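Local coordinates for protein thiosulfate reductase (Thermus thermophilus, PDB 2VPZ) that probably works as a molybdenum oxidoreductase, moving electrons between sulfur compounds and a [4Fe-4S] cluster through a molybdenum centre held by two molybdopterin guanine dinucleotides, at residues Leu435-Tyr438 with Gly439-Leu442; His472-Ala476 with Asp477-Pro481; Trp519-Ala522 with Arg523-Leu527; Phe699-Ala703 with Pro704-Leu708; Glu133-Gly136 with Pro137-Ala141. All blocks are in the same frame, centred on the assembly; numbering follows the deposited sequence.

Contact 1: residues Leu435-Tyr438 with Gly439-Leu442; sequences LFAY and GINL. With MGD (2-amino-5,6-dimercapto-7-methyl-3,7,8a,9-tetrahydro-8-oxa-1,3,9,10-tetraaza-anthracen-4-one guanosine dinucleotide), chain H.
Ala437 meets Ile440 where a strand of a parallel alpha/beta sheet gives way at its C-terminal end to a cofactor-binding loop, a common site for a nucleotide in Rossmann-like folds. The backbone turns sharply here: 435-438 and 439-442 run 134° apart. CB of Ala437 rests 3.9 Å from CG2 of Ile440, and the same CB lies 4.3 Å from CG of Leu442. Farther back along the strand, CD2 of Leu435 reaches CD1 of Leu442 at 4.2 Å. Ile440 serves both sides because its CG1 stands anti to the backbone N (chi1 -171°) and lies 3.8 Å from O2A of MGD, while CG2 covers Ala437.

The loop binds the cofactor through its backbone. Asn441 N donates an almost straight hydrogen bond (171°) to O2A of MGD at 3.0 Å. CE1 of Tyr438 comes to 3.5 Å from the guanine amino group N2 of MGD, an oblique approach to the tyrosine ring. Gly439 has positive phi and lies so near the guanine that a CB would collide with its N3.

In the next shell Phe152 stacks on the Tyr438 ring, and Glu482 OE1 bonds both the Tyr438 hydroxyl and MGD, tying residue to ligand. Strands 141-144 and 462-466 flank 435-438. Across the bend, one water makes two weak bonds, donating to Ala437 O at 3.4 Å and accepting from Ile440 N at 3.3 Å.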
# COMPACT_ATOMS: atom_id res chain seq x y z
N LEU A 435 3.24 62.43 6.29
CA LEU A 435 3.57 61.04 5.89
C LEU A 435 2.65 60.49 4.78
O LEU A 435 1.42 60.66 4.83
CB LEU A 435 3.49 60.02 7.07
CG LEU A 435 3.57 58.49 6.76
CD1 LEU A 435 5.02 58.09 6.37
CD2 LEU A 435 3.09 57.63 7.96
N PHE A 436 3.27 59.83 3.80
CA PHE A 436 2.61 59.12 2.69
C PHE A 436 2.76 57.61 2.94
O PHE A 436 3.83 57.15 3.37
CB PHE A 436 3.27 59.41 1.32
CG PHE A 436 2.75 60.62 0.61
CD1 PHE A 436 3.06 61.89 1.08
CD2 PHE A 436 1.93 60.49 -0.52
CE1 PHE A 436 2.56 63.05 0.43
CE2 PHE A 436 1.42 61.63 -1.18
CZ PHE A 436 1.73 62.91 -0.70
N ALA A 437 1.69 56.85 2.68
CA ALA A 437 1.66 55.39 2.77
C ALA A 437 1.10 54.87 1.44
O ALA A 437 -0.12 54.86 1.20
CB ALA A 437 0.73 54.90 3.95
N TYR A 438 2.02 54.49 0.57
CA TYR A 438 1.61 53.95 -0.74
C TYR A 438 1.57 52.39 -0.62
O TYR A 438 2.62 51.78 -0.55
CB TYR A 438 2.58 54.38 -1.86
CG TYR A 438 2.24 53.71 -3.17
CD1 TYR A 438 1.14 54.13 -3.93
CD2 TYR A 438 2.93 52.56 -3.60
CE1 TYR A 438 0.72 53.43 -5.07
CE2 TYR A 438 2.53 51.86 -4.74
CZ TYR A 438 1.42 52.30 -5.47
OH TYR A 438 0.98 51.61 -6.58
N GLY A 439 0.37 51.80 -0.57
CA GLY A 439 0.22 50.35 -0.46
C GLY A 439 1.14 49.64 0.53
O GLY A 439 1.86 48.70 0.19
N ILE A 440 1.15 50.10 1.77
CA ILE A 440 2.02 49.51 2.79
C ILE A 440 1.18 49.45 4.09
O ILE A 440 0.56 50.44 4.48
CB ILE A 440 3.39 50.37 2.90
CG1 ILE A 440 4.42 49.69 3.79
CG2 ILE A 440 3.08 51.80 3.35
CD1 ILE A 440 4.26 49.97 5.29
N ASN A 441 1.12 48.28 4.72
CA ASN A 441 0.27 48.07 5.90
C ASN A 441 0.89 48.61 7.21
O ASN A 441 1.57 47.89 7.93
CB ASN A 441 -0.07 46.56 6.01
CG ASN A 441 -1.50 46.30 6.49
OD1 ASN A 441 -2.23 45.47 5.93
ND2 ASN A 441 -1.89 47.00 7.55
N LEU A 442 0.63 49.88 7.52
CA LEU A 442 1.17 50.50 8.74
C LEU A 442 0.94 49.70 10.03
O LEU A 442 1.85 49.56 10.86
CB LEU A 442 0.66 51.95 8.91
CG LEU A 442 0.99 53.00 7.83
CD1 LEU A 442 0.42 54.39 8.24
CD2 LEU A 442 2.52 53.07 7.59
PB MGD H . 0.47 43.72 3.04
O1B MGD H . -0.11 43.28 4.35
O2B MGD H . 0.11 42.97 1.79
O3B MGD H . 2.04 43.89 3.36
O3A MGD H . 4.46 44.25 3.93
PA MGD H . 3.28 44.90 3.08
O1A MGD H . 3.41 44.84 1.56
O2A MGD H . 2.97 46.19 3.75
O5' MGD H . 0.03 45.20 2.75
C5' MGD H . -0.25 45.66 1.43
C4' MGD H . -1.07 46.95 1.59
O4' MGD H . -1.08 47.43 0.26
C3' MGD H . -2.51 46.76 1.98
O3' MGD H . -2.92 48.00 2.58
C2' MGD H . -3.18 46.54 0.61
O2' MGD H . -4.54 46.87 0.75
C1' MGD H . -2.43 47.51 -0.30
N9 MGD H . -2.40 47.25 -1.79
C8 MGD H . -2.38 46.06 -2.39
N7 MGD H . -2.32 46.14 -3.74
C5 MGD H . -2.24 47.45 -4.06
C6 MGD H . -2.09 48.30 -5.32
O6 MGD H . -2.07 47.78 -6.50
N1 MGD H . -2.02 49.65 -5.13
C2 MGD H . -2.07 50.26 -3.90
N2 MGD H . -2.00 51.62 -3.73
N3 MGD H . -2.18 49.53 -2.79
C4 MGD H . -2.29 48.16 -2.75
C10 MGD H . 5.33 43.21 3.37
C11 MGD H . 6.47 43.04 4.32
O11 MGD H . 5.88 43.00 5.62
C12 MGD H . 7.37 41.88 4.11
S12 MGD H . 8.05 41.53 2.57
C13 MGD H . 7.77 41.09 5.11
S13 MGD H . 8.73 39.75 4.99
C14 MGD H . 7.47 41.27 6.50
N15 MGD H . 6.61 40.15 6.95
C16 MGD H . 6.08 40.33 8.21
C17 MGD H . 5.69 39.29 9.16
O17 MGD H . 5.77 38.06 8.84
N18 MGD H . 5.26 39.67 10.36
C19 MGD H . 5.16 40.95 10.74
N19 MGD H . 4.65 41.31 11.96
N20 MGD H . 5.54 41.94 9.92
C21 MGD H . 5.97 41.72 8.68
N22 MGD H . 6.27 42.75 7.88
C23 MGD H . 6.87 42.64 6.60
O HOH W 1 -1.59 51.96 2.05

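Contact 2: residues His472-Ala476 with Asp477-Pro481; sequences HVMWA and DVILP
Side chains of Val473 and Ile479 meet at about a right angle, with CG1 of Val473 lying 3.8 Å from CG2 of Ile479. The isoleucine is the hub of this local fold-back, in a loop that also brings His472 to the MGD pocket. Its CG1 sits beside the backbone N (chi1 -67°), which brings CG1 of Ile479 to 3.6 Å from Val473 O and leaves CG2 to face the valine. At the end of the branch, CD1 of Ile479 meets SD of Met474 at 3.9 Å; the methionine slants across the isoleucine, and bends at chi2 and chi3 curl its thioether back to this methyl. With an alanine here instead of Ile479, the Val473 methyl and the Met474 sulfur would probably lose their common apolar partner, and the methionine end would be able to shift. The loop is also closed from within by the hydrogen bond from Ala476 N to Val473 O at 3.3 Å.

The turn leads into strand 479-481, beside 462-466 in the parallel sheet. Asp477, at the start of this run, makes salt bridges to Arg101 and Arg107, and its OD2 accepts from Tyr462 N, while Val478 and Leu480 pack on helix 117-134.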
# COMPACT_ATOMS: atom_id res chain seq x y z
N HIS A 472 -5.49 50.95 8.77
CA HIS A 472 -4.57 52.12 8.74
C HIS A 472 -4.87 53.15 7.60
O HIS A 472 -4.25 54.19 7.55
CB HIS A 472 -3.11 51.74 8.52
CG HIS A 472 -2.79 51.38 7.13
ND1 HIS A 472 -2.26 52.24 6.23
CD2 HIS A 472 -3.10 50.28 6.44
CE1 HIS A 472 -2.25 51.68 5.03
NE2 HIS A 472 -2.75 50.48 5.14
N VAL A 473 -5.77 52.82 6.67
CA VAL A 473 -6.14 53.74 5.59
C VAL A 473 -7.21 54.73 6.13
O VAL A 473 -7.26 55.92 5.75
CB VAL A 473 -6.74 52.98 4.33
CG1 VAL A 473 -7.25 53.98 3.27
CG2 VAL A 473 -5.67 52.03 3.71
N MET A 474 -8.06 54.25 7.03
CA MET A 474 -9.11 55.04 7.66
C MET A 474 -8.65 55.90 8.86
O MET A 474 -9.44 56.29 9.72
CB MET A 474 -10.33 54.16 8.02
CG MET A 474 -10.77 53.16 6.93
SD MET A 474 -11.09 53.95 5.31
CE MET A 474 -12.58 54.96 5.69
N TRP A 475 -7.34 56.18 8.91
CA TRP A 475 -6.75 57.11 9.92
C TRP A 475 -6.18 58.30 9.14
O TRP A 475 -5.57 59.20 9.73
CB TRP A 475 -5.59 56.48 10.70
CG TRP A 475 -6.00 55.74 11.92
CD1 TRP A 475 -6.90 54.70 12.00
CD2 TRP A 475 -5.52 55.95 13.26
NE1 TRP A 475 -7.00 54.27 13.30
CE2 TRP A 475 -6.16 55.00 14.09
CE3 TRP A 475 -4.59 56.83 13.82
CZ2 TRP A 475 -5.93 54.93 15.48
CZ3 TRP A 475 -4.34 56.77 15.20
CH2 TRP A 475 -5.01 55.81 16.01
N ALA A 476 -6.37 58.32 7.83
CA ALA A 476 -5.83 59.38 6.98
C ALA A 476 -6.62 60.68 6.70
O ALA A 476 -7.87 60.66 6.73
CB ALA A 476 -5.43 58.75 5.59
N ASP A 477 -5.91 61.80 6.51
CA ASP A 477 -6.52 63.08 6.06
C ASP A 477 -6.35 62.77 4.52
O ASP A 477 -5.22 62.68 4.06
CB ASP A 477 -5.66 64.37 6.33
CG ASP A 477 -4.80 64.29 7.58
OD1 ASP A 477 -5.36 63.96 8.65
OD2 ASP A 477 -3.58 64.58 7.49
N VAL A 478 -7.42 62.61 3.75
CA VAL A 478 -7.27 62.23 2.33
C VAL A 478 -6.80 60.79 2.07
O VAL A 478 -5.67 60.36 2.43
CB VAL A 478 -6.29 63.15 1.45
CG1 VAL A 478 -6.78 63.17 -0.03
CG2 VAL A 478 -6.17 64.57 1.98
N ILE A 479 -7.71 60.06 1.42
CA ILE A 479 -7.60 58.67 0.98
C ILE A 479 -7.70 58.78 -0.55
O ILE A 479 -8.64 59.40 -1.05
CB ILE A 479 -8.82 57.79 1.50
CG1 ILE A 479 -8.80 57.63 3.01
CG2 ILE A 479 -8.81 56.40 0.80
CD1 ILE A 479 -10.17 57.34 3.67
N LEU A 480 -6.76 58.22 -1.30
CA LEU A 480 -6.81 58.25 -2.78
C LEU A 480 -6.96 56.80 -3.30
O LEU A 480 -6.08 55.96 -3.06
CB LEU A 480 -5.54 58.94 -3.36
CG LEU A 480 -5.14 60.32 -2.78
CD1 LEU A 480 -3.83 60.82 -3.42
CD2 LEU A 480 -6.27 61.36 -2.97
N PRO A 481 -8.08 56.47 -4.03
CA PRO A 481 -8.25 55.10 -4.55
C PRO A 481 -7.43 54.73 -5.80
O PRO A 481 -7.68 55.29 -6.88
CB PRO A 481 -9.76 54.97 -4.76
CG PRO A 481 -10.19 56.39 -5.11
CD PRO A 481 -9.23 57.32 -4.34

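Contact 3: residues Trp519-Ala522 with Arg523-Leu527; sequences WWIA and RELGL
One turn apart on helix 518-528, Glu524 folds its side chain over the indole of Trp520. Its CB starts close to the helix backbone, 3.3 Å from Trp520 O. CG of Glu524, itself 3.1 Å from Trp520 O, makes the main contact: it stands 3.4 Å above the centroid of the six-membered ring of Trp520 and only 4° off the normal, a CH-pi interaction over the middle of the face. The chain then bends at chi2 (-62°) and lays the carboxylate out above the indole, the two planes 20° apart, with CD 3.9 Å from CZ2 of Trp520. At the tip the oxygens part company: OE2 meets the edge of the Arg523 guanidinium in its plane, a salt bridge of 3.4 Å to NH1, and OE1 pairs with Arg528. Arg523 has a further partner, as its NE bonds the carbonyl of Trp537.

The indole itself has CH2 of Trp519 at its edge, in plane, and a cation-pi partner in Lys516. A serine in place of Trp520 would probably strip the Glu524 methylene of its aromatic bed and leave the carboxylate freer to swing between its two arginines.

On another side of the helix, Ile521 and Leu525 lie alongside each other, CG2 of the first 4.0 Å from CD1 of the second, against helix 117-134. The backbone bonds Arg523 N to Trp519 O (3.1 Å) and Glu524 N to Trp520 O (3.0 Å) set this spacing. Buried aliphatics on one side and charged or aromatic groups on another, paired four residues apart, are characteristic of an amphipathic alpha-helix covering an alpha/beta domain.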
# COMPACT_ATOMS: atom_id res chain seq x y z
N TRP A 519 1.01 56.05 -11.65
CA TRP A 519 1.88 56.89 -12.49
C TRP A 519 1.20 58.26 -12.66
O TRP A 519 1.85 59.32 -12.58
CB TRP A 519 2.19 56.27 -13.89
CG TRP A 519 0.99 56.11 -14.86
CD1 TRP A 519 0.31 54.95 -15.16
CD2 TRP A 519 0.35 57.15 -15.66
NE1 TRP A 519 -0.69 55.21 -16.07
CE2 TRP A 519 -0.70 56.54 -16.39
CE3 TRP A 519 0.57 58.54 -15.82
CZ2 TRP A 519 -1.54 57.27 -17.28
CZ3 TRP A 519 -0.27 59.27 -16.72
CH2 TRP A 519 -1.31 58.63 -17.42
N TRP A 520 -0.13 58.24 -12.86
CA TRP A 520 -0.98 59.43 -13.02
C TRP A 520 -1.09 60.27 -11.73
O TRP A 520 -1.03 61.50 -11.78
CB TRP A 520 -2.39 59.05 -13.51
CG TRP A 520 -3.32 60.24 -13.88
CD1 TRP A 520 -3.48 60.80 -15.12
CD2 TRP A 520 -4.18 61.00 -12.99
NE1 TRP A 520 -4.39 61.84 -15.06
CE2 TRP A 520 -4.83 61.98 -13.78
CE3 TRP A 520 -4.47 60.93 -11.62
CZ2 TRP A 520 -5.76 62.91 -13.23
CZ3 TRP A 520 -5.41 61.85 -11.06
CH2 TRP A 520 -6.04 62.83 -11.88
N ILE A 521 -1.27 59.60 -10.59
CA ILE A 521 -1.37 60.28 -9.29
C ILE A 521 -0.02 61.00 -8.96
O ILE A 521 -0.03 62.15 -8.49
CB ILE A 521 -1.77 59.25 -8.12
CG1 ILE A 521 -3.23 58.79 -8.28
CG2 ILE A 521 -1.56 59.89 -6.73
CD1 ILE A 521 -3.61 57.50 -7.49
N ALA A 522 1.11 60.35 -9.23
CA ALA A 522 2.46 60.90 -9.00
C ALA A 522 2.71 62.16 -9.89
O ALA A 522 3.03 63.25 -9.39
CB ALA A 522 3.56 59.81 -9.25
N ARG A 523 2.54 62.00 -11.20
CA ARG A 523 2.66 63.12 -12.13
C ARG A 523 1.74 64.32 -11.72
O ARG A 523 2.17 65.46 -11.71
CB ARG A 523 2.29 62.67 -13.55
CG ARG A 523 2.49 63.70 -14.62
CD ARG A 523 2.39 63.07 -15.99
NE ARG A 523 2.21 64.05 -17.06
CZ ARG A 523 1.20 64.92 -17.16
NH1 ARG A 523 0.25 64.96 -16.24
NH2 ARG A 523 1.15 65.76 -18.19
N GLU A 524 0.48 64.04 -11.36
CA GLU A 524 -0.48 65.07 -10.92
C GLU A 524 -0.07 65.84 -9.65
O GLU A 524 -0.46 66.99 -9.45
CB GLU A 524 -1.88 64.49 -10.74
CG GLU A 524 -2.57 64.13 -12.05
CD GLU A 524 -2.78 65.35 -12.94
OE1 GLU A 524 -3.32 66.35 -12.41
OE2 GLU A 524 -2.40 65.30 -14.13
N LEU A 525 0.68 65.18 -8.77
CA LEU A 525 1.19 65.81 -7.55
C LEU A 525 2.50 66.54 -7.92
O LEU A 525 2.78 67.63 -7.41
CB LEU A 525 1.42 64.78 -6.41
CG LEU A 525 0.17 64.22 -5.70
CD1 LEU A 525 0.44 62.90 -4.94
CD2 LEU A 525 -0.42 65.30 -4.75
N GLY A 526 3.27 65.93 -8.83
CA GLY A 526 4.53 66.46 -9.32
C GLY A 526 4.47 67.78 -10.05
O GLY A 526 5.38 68.62 -9.95
N LEU A 527 3.39 67.99 -10.80
CA LEU A 527 3.13 69.24 -11.51
C LEU A 527 2.72 70.33 -10.46
O LEU A 527 3.19 71.47 -10.54
CB LEU A 527 2.07 69.05 -12.65
CG LEU A 527 2.35 68.04 -13.79
CD1 LEU A 527 1.41 68.28 -15.00
CD2 LEU A 527 3.83 68.14 -14.24

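Contact 4: residues Phe699-Ala703 with Pro704-Leu708; sequences FGHKA and PLMRL
Ala703 and Met706 carry the close part of this contact: Met706 N donates to Ala703 O at 3.1 Å with an angle of 142° at the hydrogen. The donor stands 43° out of the carbonyl plane, off the lone pairs, so the bond is bent at both ends. Between them Pro704 seats its ring against the preceding residue, CD 4.3 Å from CB of Ala703, and its phi, locked near the value a first turn corner needs, helps the chain reverse. CB of Met706 also lies 3.8 Å from Ala703 O.

These residues form a type I beta turn, followed by an inverse gamma turn centred on Met706, in a long loop after strand 692-696 of the molybdopterin dinucleotide-binding domain.

Looser is the meeting of Met706 with His701. With CG of Met706 beside the backbone N (chi1 -75°) and the chain extended at chi2, SD comes 4.5 Å from ND1 of His701 and 5.1 Å from the ring centroid, an oblique Met-aromatic approach. His701 NE2 makes weak bonds to Gly698 O and Ala632 O, which probably limit the turning of the ring.

The corner of the turn faces solvent with Pro704 and Leu705. Lys702, pointing away from the turn, instead folds back along its own segment: NZ donates to Gly700 O at 2.9 Å, in the carbonyl plane, and the same ammonium pairs with Glu677.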
# COMPACT_ATOMS: atom_id res chain seq x y z
N PHE A 699 -3.62 37.93 10.05
CA PHE A 699 -5.04 37.82 10.46
C PHE A 699 -5.25 38.80 11.64
O PHE A 699 -4.33 39.57 11.96
CB PHE A 699 -5.44 36.39 10.85
CG PHE A 699 -5.67 35.45 9.67
CD1 PHE A 699 -4.59 34.79 9.07
CD2 PHE A 699 -6.95 35.23 9.15
CE1 PHE A 699 -4.78 33.93 7.97
CE2 PHE A 699 -7.18 34.38 8.07
CZ PHE A 699 -6.09 33.73 7.47
N GLY A 700 -6.43 38.81 12.25
CA GLY A 700 -6.70 39.74 13.35
C GLY A 700 -7.01 41.17 12.96
O GLY A 700 -6.72 42.10 13.72
N HIS A 701 -7.59 41.39 11.78
CA HIS A 701 -7.94 42.76 11.35
C HIS A 701 -9.03 43.40 12.23
O HIS A 701 -9.97 42.70 12.65
CB HIS A 701 -8.50 42.79 9.86
CG HIS A 701 -7.55 42.41 8.78
ND1 HIS A 701 -6.96 43.31 7.95
CD2 HIS A 701 -7.11 41.21 8.39
CE1 HIS A 701 -6.18 42.69 7.10
NE2 HIS A 701 -6.25 41.40 7.35
N LYS A 702 -8.88 44.69 12.56
CA LYS A 702 -9.95 45.44 13.22
C LYS A 702 -10.22 46.49 12.11
O LYS A 702 -9.65 47.59 12.10
CB LYS A 702 -9.55 46.16 14.52
CG LYS A 702 -8.13 45.94 14.99
CD LYS A 702 -8.00 44.79 15.99
CE LYS A 702 -6.53 44.47 16.32
NZ LYS A 702 -6.27 42.99 16.45
N ALA A 703 -11.05 46.12 11.13
CA ALA A 703 -11.38 47.01 10.02
C ALA A 703 -12.79 46.60 9.54
O ALA A 703 -12.92 45.84 8.56
CB ALA A 703 -10.31 46.84 8.90
N PRO A 704 -13.86 47.13 10.20
CA PRO A 704 -15.27 46.85 9.86
C PRO A 704 -15.73 46.97 8.41
O PRO A 704 -16.69 46.31 8.00
CB PRO A 704 -16.07 47.81 10.76
CG PRO A 704 -15.10 48.31 11.78
CD PRO A 704 -13.76 48.31 11.06
N LEU A 705 -15.07 47.83 7.67
CA LEU A 705 -15.44 48.07 6.28
C LEU A 705 -14.97 46.95 5.32
O LEU A 705 -15.55 46.79 4.26
CB LEU A 705 -15.03 49.49 5.84
CG LEU A 705 -15.77 50.64 6.57
CD1 LEU A 705 -15.19 52.01 6.15
CD2 LEU A 705 -17.29 50.59 6.29
N MET A 706 -13.91 46.22 5.69
CA MET A 706 -13.48 45.02 4.91
C MET A 706 -14.37 43.97 5.67
O MET A 706 -13.95 43.36 6.65
CB MET A 706 -11.96 44.71 5.03
CG MET A 706 -10.97 45.63 4.25
SD MET A 706 -9.21 45.31 4.64
CE MET A 706 -8.85 43.84 3.65
N ARG A 707 -15.59 43.78 5.18
CA ARG A 707 -16.57 42.92 5.82
C ARG A 707 -16.25 41.41 6.04
O ARG A 707 -16.70 40.84 7.05
CB ARG A 707 -17.98 43.17 5.19
CG ARG A 707 -18.47 44.66 5.38
CD ARG A 707 -20.01 44.84 5.26
NE ARG A 707 -20.76 44.10 6.30
CZ ARG A 707 -21.95 43.52 6.13
NH1 ARG A 707 -22.57 43.58 4.96
NH2 ARG A 707 -22.52 42.86 7.14
N LEU A 708 -15.48 40.74 5.18
CA LEU A 708 -15.10 39.35 5.50
C LEU A 708 -13.72 39.11 6.12
O LEU A 708 -13.35 37.95 6.31
CB LEU A 708 -15.30 38.33 4.33
CG LEU A 708 -15.34 38.76 2.88
CD1 LEU A 708 -15.35 37.53 1.93
CD2 LEU A 708 -16.60 39.64 2.65

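Contact 5: residues Glu133-Gly136 with Pro137-Ala141; sequences EKYG and PEAIA
The end of helix 117-134 and the short link into strand 141-144, a helix-to-strand connection of the parallel sheet, bring Tyr135 against Ala139. CB of Tyr135 meets CB of Ala139 at 3.6 Å, the chief side-chain touch between 133-136 and 137-141. With CG of Tyr135 placed beside its backbone N (chi1 -52°), the ring extends from this point away from the link, where it packs on Pro431 and Lys433, and it presents itself only obliquely to the alanine methyl. That methyl, CB of Ala139, has a second neighbour, lying 3.8 Å from Gly136 O, and on the helix it touches Ile131.

Tyr135 is the first residue to leave helical angles, and Gly136 completes the change of direction with positive phi. Its backbone could hardly accept a larger residue: a CB would be pressed against the carbonyl oxygen of Tyr135 and would strike the Glu138 carboxylate. The latter bends at chi2 to bring OE1 of Glu138 back over the chain, 3.6 Å from Gly136 C and 3.7 Å from Gly136 CA.

In this alpha/beta domain the link takes the chain from the helix layer into the parallel sheet, and it does so through a compact loop closed by Ile140 N bonding to Pro137 O at 3.3 Å. The same carbonyl oxygen accepts a hydrogen bond from the indole NE1 of Trp160, so two donors hold it. Pro137 packs its ring on Arg132, and Ile140 packs on Met128 and Ile131 of the helix. Beyond it Ser162 OG is hydrogen-bonded to Ile140 O.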
# COMPACT_ATOMS: atom_id res chain seq x y z
N GLU A 133 7.90 75.20 4.04
CA GLU A 133 8.38 76.55 4.22
C GLU A 133 8.88 76.79 5.67
O GLU A 133 9.84 77.55 5.87
CB GLU A 133 7.36 77.63 3.73
CG GLU A 133 6.75 77.44 2.27
CD GLU A 133 7.73 77.03 1.14
OE1 GLU A 133 7.26 76.37 0.16
OE2 GLU A 133 8.94 77.37 1.19
N LYS A 134 8.30 76.14 6.67
CA LYS A 134 8.84 76.29 8.02
C LYS A 134 9.71 75.07 8.51
O LYS A 134 10.38 75.19 9.53
CB LYS A 134 7.75 76.70 9.06
CG LYS A 134 6.63 75.70 9.34
CD LYS A 134 5.23 76.37 9.43
CE LYS A 134 4.92 76.87 10.84
NZ LYS A 134 5.26 75.85 11.89
N TYR A 135 9.74 73.93 7.80
CA TYR A 135 10.60 72.78 8.20
C TYR A 135 11.60 72.24 7.12
O TYR A 135 12.63 71.65 7.46
CB TYR A 135 9.79 71.55 8.73
CG TYR A 135 8.77 71.79 9.85
CD1 TYR A 135 7.43 72.02 9.54
CD2 TYR A 135 9.14 71.77 11.21
CE1 TYR A 135 6.46 72.23 10.54
CE2 TYR A 135 8.17 71.98 12.23
CZ TYR A 135 6.83 72.21 11.89
OH TYR A 135 5.86 72.42 12.86
N GLY A 136 11.33 72.45 5.83
CA GLY A 136 12.20 71.91 4.80
C GLY A 136 11.53 70.70 4.13
O GLY A 136 10.56 70.21 4.72
N PRO A 137 12.00 70.15 2.98
CA PRO A 137 11.29 68.98 2.45
C PRO A 137 11.49 67.60 3.15
O PRO A 137 10.72 66.66 2.92
CB PRO A 137 11.68 68.96 0.97
CG PRO A 137 13.10 69.58 0.95
CD PRO A 137 13.28 70.34 2.27
N GLU A 138 12.52 67.51 3.98
CA GLU A 138 12.87 66.29 4.70
C GLU A 138 11.92 65.97 5.86
O GLU A 138 12.02 64.93 6.54
CB GLU A 138 14.33 66.36 5.19
CG GLU A 138 15.28 66.99 4.15
CD GLU A 138 15.69 68.44 4.47
OE1 GLU A 138 14.80 69.26 4.80
OE2 GLU A 138 16.90 68.73 4.37
N ALA A 139 11.00 66.89 6.11
CA ALA A 139 9.99 66.71 7.14
C ALA A 139 8.82 65.90 6.56
O ALA A 139 7.77 65.83 7.16
CB ALA A 139 9.51 68.08 7.71
N ILE A 140 9.00 65.31 5.37
CA ILE A 140 7.97 64.46 4.80
C ILE A 140 8.52 63.03 4.54
O ILE A 140 9.48 62.85 3.78
CB ILE A 140 7.32 65.10 3.49
CG1 ILE A 140 6.75 66.48 3.81
CG2 ILE A 140 6.21 64.17 2.94
CD1 ILE A 140 5.63 66.99 2.85
N ALA A 141 7.97 62.03 5.24
CA ALA A 141 8.36 60.63 5.07
C ALA A 141 7.45 60.01 4.03
O ALA A 141 6.25 60.32 3.95
CB ALA A 141 8.26 59.82 6.41

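Overall arrangement
Contacts 1, 2 and 5 share one parallel sheet, and contact 1 is its meeting point. Phe436 N of contact 1 lies 3.0 Å from Ala141 O of contact 5, a probable hydrogen bond between adjacent strands. Toward contact 2, with centres about 9 Å apart, CG of Leu442 packs on ND1 of His472 at 3.7 Å. Helix contact 3 covers the sheet: CD1 of Leu525 touches CE2 of Phe436, and CG2 of Ile521 touches CD1 of Leu480. Contact 4, in the molybdopterin dinucleotide-binding domain, reaches contact 2 through Leu705 and Met474. The Ile440 side chain lies about 11 Å from the molybdenum, whereas the centre of contact 5 is about 18 Å from that of contact 1.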